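Local coordinates for unconventional myosin IB (PDB 5XGG), which is probably an actin-based motor of the unconventional myosin family, whose C-terminal SH3 domain probably recognises proline-rich partner sequences, at residues P12-A15 against L21-K24; D27-L32 against G48-N53. One frame throughout, in Å; residues are numbered along the deposited sequence.

Contact 1. Residues P12-A15 against L21-K24; sequences PYTA and LSFK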
# COMPACT_ATOMS: atom_id res chain seq x y z
N PRO A 12 -0.56 5.77 -10.26
CA PRO A 12 -1.56 4.77 -10.27
C PRO A 12 -0.96 3.43 -10.70
O PRO A 12 0.05 3.39 -11.32
CB PRO A 12 -2.57 5.29 -11.35
CG PRO A 12 -1.74 5.95 -12.33
CD PRO A 12 -0.64 6.60 -11.51
N TYR A 13 -1.66 2.36 -10.41
CA TYR A 13 -1.24 1.00 -10.78
C TYR A 13 -2.45 0.21 -11.13
O TYR A 13 -3.42 0.21 -10.36
CB TYR A 13 -0.49 0.34 -9.64
CG TYR A 13 0.08 -1.03 -10.01
CD1 TYR A 13 1.09 -1.15 -10.94
CD2 TYR A 13 -0.48 -2.21 -9.51
CE1 TYR A 13 1.51 -2.38 -11.35
CE2 TYR A 13 -0.03 -3.44 -9.89
CZ TYR A 13 0.95 -3.53 -10.81
OH TYR A 13 1.45 -4.74 -11.28
N THR A 14 -2.40 -0.53 -12.24
CA THR A 14 -3.41 -1.52 -12.59
C THR A 14 -2.91 -2.90 -12.36
O THR A 14 -1.90 -3.31 -12.92
CB THR A 14 -3.82 -1.40 -14.08
OG1 THR A 14 -4.32 -0.09 -14.27
CG2 THR A 14 -4.85 -2.37 -14.43
N ALA A 15 -3.58 -3.62 -11.49
CA ALA A 15 -3.26 -5.00 -11.22
C ALA A 15 -3.09 -5.84 -12.46
O ALA A 15 -3.94 -5.74 -13.37
CB ALA A 15 -4.34 -5.60 -10.34
N LEU A 21 -3.45 -5.67 -6.39
CA LEU A 21 -4.37 -4.58 -6.04
C LEU A 21 -4.11 -3.39 -6.94
O LEU A 21 -3.01 -2.82 -6.97
CB LEU A 21 -4.19 -4.26 -4.55
CG LEU A 21 -4.99 -3.07 -3.97
CD1 LEU A 21 -6.45 -3.39 -3.95
CD2 LEU A 21 -4.39 -2.76 -2.52
N SER A 22 -5.14 -2.91 -7.60
CA SER A 22 -5.09 -1.62 -8.29
C SER A 22 -5.31 -0.42 -7.39
O SER A 22 -5.92 -0.56 -6.29
CB SER A 22 -6.15 -1.56 -9.41
OG SER A 22 -6.09 -2.66 -10.30
N PHE A 23 -4.82 0.74 -7.83
CA PHE A 23 -4.95 1.94 -7.01
C PHE A 23 -4.63 3.15 -7.88
O PHE A 23 -4.10 3.04 -8.99
CB PHE A 23 -4.05 1.88 -5.72
CG PHE A 23 -2.65 1.58 -5.97
CD1 PHE A 23 -1.70 2.61 -6.23
CD2 PHE A 23 -2.18 0.24 -5.90
CE1 PHE A 23 -0.36 2.29 -6.51
CE2 PHE A 23 -0.83 -0.05 -6.17
CZ PHE A 23 0.07 0.97 -6.44
N LYS A 24 -5.02 4.31 -7.35
CA LYS A 24 -4.82 5.57 -7.99
C LYS A 24 -3.91 6.42 -7.12
O LYS A 24 -3.77 6.18 -5.92
CB LYS A 24 -6.20 6.18 -8.28
CG LYS A 24 -6.84 6.98 -7.21
CD LYS A 24 -8.35 7.17 -7.50
CE LYS A 24 -9.08 7.96 -6.38
NZ LYS A 24 -9.32 7.12 -5.16

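Contact 2. Residues D27-L32 against G48-N53; sequences DIITIL and GWIPNN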
# COMPACT_ATOMS: atom_id res chain seq x y z
N ASP A 27 -4.02 7.37 -3.10
CA ASP A 27 -4.65 6.36 -2.29
C ASP A 27 -3.78 6.03 -1.13
O ASP A 27 -2.56 5.89 -1.29
CB ASP A 27 -5.00 5.10 -3.05
CG ASP A 27 -6.22 5.24 -3.96
OD1 ASP A 27 -7.00 6.24 -3.88
OD2 ASP A 27 -6.47 4.33 -4.76
N ILE A 28 -4.42 5.88 0.06
CA ILE A 28 -3.75 5.50 1.31
C ILE A 28 -4.03 4.02 1.55
O ILE A 28 -5.20 3.62 1.70
CB ILE A 28 -4.23 6.32 2.59
CG1 ILE A 28 -4.19 7.84 2.33
CG2 ILE A 28 -3.49 5.89 3.83
CD1 ILE A 28 -2.91 8.35 1.93
N ILE A 29 -3.00 3.23 1.41
CA ILE A 29 -3.04 1.77 1.43
C ILE A 29 -2.38 1.27 2.73
O ILE A 29 -1.28 1.68 3.10
CB ILE A 29 -2.34 1.19 0.16
CG1 ILE A 29 -2.98 1.85 -1.04
CG2 ILE A 29 -2.43 -0.31 0.17
CD1 ILE A 29 -2.20 1.55 -2.29
N THR A 30 -3.09 0.37 3.45
CA THR A 30 -2.58 -0.29 4.65
C THR A 30 -1.78 -1.53 4.30
O THR A 30 -2.20 -2.32 3.50
CB THR A 30 -3.79 -0.59 5.54
OG1 THR A 30 -4.46 0.67 5.87
CG2 THR A 30 -3.30 -1.27 6.84
N ILE A 31 -0.63 -1.76 4.93
CA ILE A 31 0.28 -2.84 4.58
C ILE A 31 0.15 -3.98 5.58
O ILE A 31 0.31 -3.79 6.79
CB ILE A 31 1.75 -2.34 4.49
CG1 ILE A 31 1.78 -1.17 3.52
CG2 ILE A 31 2.63 -3.51 4.09
CD1 ILE A 31 1.33 -1.43 2.08
N LEU A 32 -0.19 -5.16 5.06
CA LEU A 32 -0.44 -6.35 5.89
C LEU A 32 0.79 -7.28 5.95
O LEU A 32 0.92 -8.10 6.89
CB LEU A 32 -1.66 -7.08 5.30
CG LEU A 32 -2.95 -6.37 5.19
CD1 LEU A 32 -3.94 -7.34 4.56
CD2 LEU A 32 -3.37 -5.74 6.51
N GLY A 48 -4.54 -7.07 -1.93
CA GLY A 48 -3.75 -7.66 -3.00
C GLY A 48 -2.31 -7.12 -2.95
O GLY A 48 -2.00 -6.17 -2.24
N TRP A 49 -1.45 -7.71 -3.75
CA TRP A 49 -0.09 -7.24 -3.81
C TRP A 49 0.00 -5.95 -4.63
O TRP A 49 -0.60 -5.80 -5.69
CB TRP A 49 0.84 -8.31 -4.45
CG TRP A 49 0.92 -9.54 -3.69
CD1 TRP A 49 0.24 -10.68 -3.96
CD2 TRP A 49 1.65 -9.77 -2.46
NE1 TRP A 49 0.54 -11.64 -2.98
CE2 TRP A 49 1.41 -11.12 -2.07
CE3 TRP A 49 2.51 -8.99 -1.67
CZ2 TRP A 49 1.92 -11.66 -0.88
CZ3 TRP A 49 3.13 -9.54 -0.58
CH2 TRP A 49 2.81 -10.87 -0.14
N ILE A 50 0.89 -5.09 -4.15
CA ILE A 50 1.25 -3.84 -4.80
C ILE A 50 2.77 -3.74 -4.89
O ILE A 50 3.52 -4.20 -4.06
CB ILE A 50 0.70 -2.65 -4.03
CG1 ILE A 50 1.39 -2.40 -2.63
CG2 ILE A 50 -0.78 -2.72 -3.82
CD1 ILE A 50 0.92 -1.12 -1.93
N PRO A 51 3.25 -3.10 -5.97
CA PRO A 51 4.68 -2.80 -6.09
C PRO A 51 5.10 -1.66 -5.18
O PRO A 51 4.50 -0.57 -5.24
CB PRO A 51 4.78 -2.36 -7.57
CG PRO A 51 3.43 -1.88 -7.90
CD PRO A 51 2.46 -2.61 -7.07
N ASN A 52 6.06 -1.93 -4.26
CA ASN A 52 6.41 -0.94 -3.28
C ASN A 52 7.05 0.31 -3.85
O ASN A 52 7.02 1.30 -3.23
CB ASN A 52 7.24 -1.56 -2.13
CG ASN A 52 8.69 -1.92 -2.53
OD1 ASN A 52 9.28 -1.31 -3.38
ND2 ASN A 52 9.27 -2.88 -1.83
N ASN A 53 7.63 0.24 -5.08
CA ASN A 53 8.18 1.43 -5.69
C ASN A 53 7.15 2.34 -6.36
O ASN A 53 7.55 3.36 -6.94
CB ASN A 53 9.30 1.03 -6.63
CG ASN A 53 8.87 0.13 -7.80
OD1 ASN A 53 7.73 -0.21 -7.96
ND2 ASN A 53 9.86 -0.33 -8.60

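Contact 1. Residues P12-A15 against L21-K24
Pro12 lies alongside the carbonyl of Phe23, its CB 3.6 Å from Phe23 O, and brushes the backbone of Lys24, whose ammonium group has its salt bridge with Asp27. Tyr13 then makes a single antiparallel bridge with Phe23, a hydrogen-bonded pair. Tyr13 N gives a nearly straight bond to Phe23 O (2.9 Å, 169° at the hydrogen), although the donor is tilted from the carbonyl plane. In return Phe23 N bonds to Tyr13 O, this time in the carbonyl plane, and Ser22 CA adds a C-H...O contact to Tyr13 O at 3.2 Å. Tyr13 CB stands over one face of the Phe23 ring, displaced toward its rim, in a CH-pi contact with CB 3.3 Å from Phe23 CZ. With CG anti to the backbone N (chi1 -175°), the Tyr13 phenol extends past Phe23, and its edge meets Leu21 O in plane, Tyr13 CD2 to Leu21 O 3.6 Å. The two runs are the arms of the RT loop of the SH3 fold, between strands 6-9 and 28-35, and Tyr13 closes the local form of the ALYDY motif. Its hydroxyl bonds to Glu20, and its ring packs on Trp38, Pro51 and, edge-to-face, on Tyr54, a largely aromatic surface that in SH3 domains commonly receives proline-rich ligands. Thr14 directs its CB away from the opposite arm, and its CA passes Ser22 OG at 3.7 Å. At Ala15 a side chain supplies the acceptor: Ala15 N bonds to Ser22 OG (2.9 Å, 166° at the hydrogen), and Ala15 CB rests 3.4 Å from Ser22 OG.

Contact 2. Residues D27-L32 against G48-N53
Ile50 reaches with its CD1 methyl into the angle between Ile29 and Ile31, overlapping the tips of both. This is the hydrophobic core of the SH3 beta-barrel: strands 28-35 and 46-51 are not neighbours in the sheet, since strand 38-43 lies between them, and the curl of the sheet brings their inner sides face to face. The backbones stay well apart, Ile29 CA to Ile50 CA being 9.4 Å, and aliphatic side chains alone span the distance. Ile50 and Ile29 point at each other and meet tip to tip, Ile50 CD1 lying 4.0 Å from Ile29 CG2 and 4.1 Å from Ile29 CD1, so that one methyl touches both branches of its partner. The extended second torsion of Ile50 (chi2 174°) puts CD1 at the far end of the chain, where it can reach across the barrel. Ile31 comes in differently. Its CB does not aim at strand 46-51, but a bent second torsion (chi2 -61°) swings the terminal methyl nearer, and it crosses Ile50 at a slant. Separations of this size are ordinary methyl-to-methyl van der Waals contacts, with no polar group taking part. All three isoleucines are buried, and Val7 of strand 6-9 packs on Ile29 and Ile31. Their strand neighbours Thr30 and Trp49 turn to other parts of the domain, Thr30 OG1 to a hydrogen bond with Gln6 and Trp49 to packing on Lys40. On the Ile31 side of the little cluster, the closing approach is between two terminal methyls, Ile31 CD1 and Ile50 CD1, 4.0 Å apart.

How the contacts relate
Contact 2 lies almost at the centre of the domain and is wholly buried, whereas contact 1 sits farther out, in the RT loop, with several exposed residues. Their chemistry follows: directional backbone and hydroxyl bonds hold the loop arms 12-15 and 21-24 together, while non-directional methyl packing joins strands across the barrel. The two contacts touch through segment 21-24. Leu21 N lies 2.9 Å from Trp49 O, a probable hydrogen bond that ties the loop to strand 46-51. Phe23 belongs to both settings, its ring packing on Ile50 (Phe23 CE2 to Ile50 CG2 3.6 Å) and on Ile29 (Phe23 CG to Ile29 CD1 3.7 Å), which roots the loop in the core.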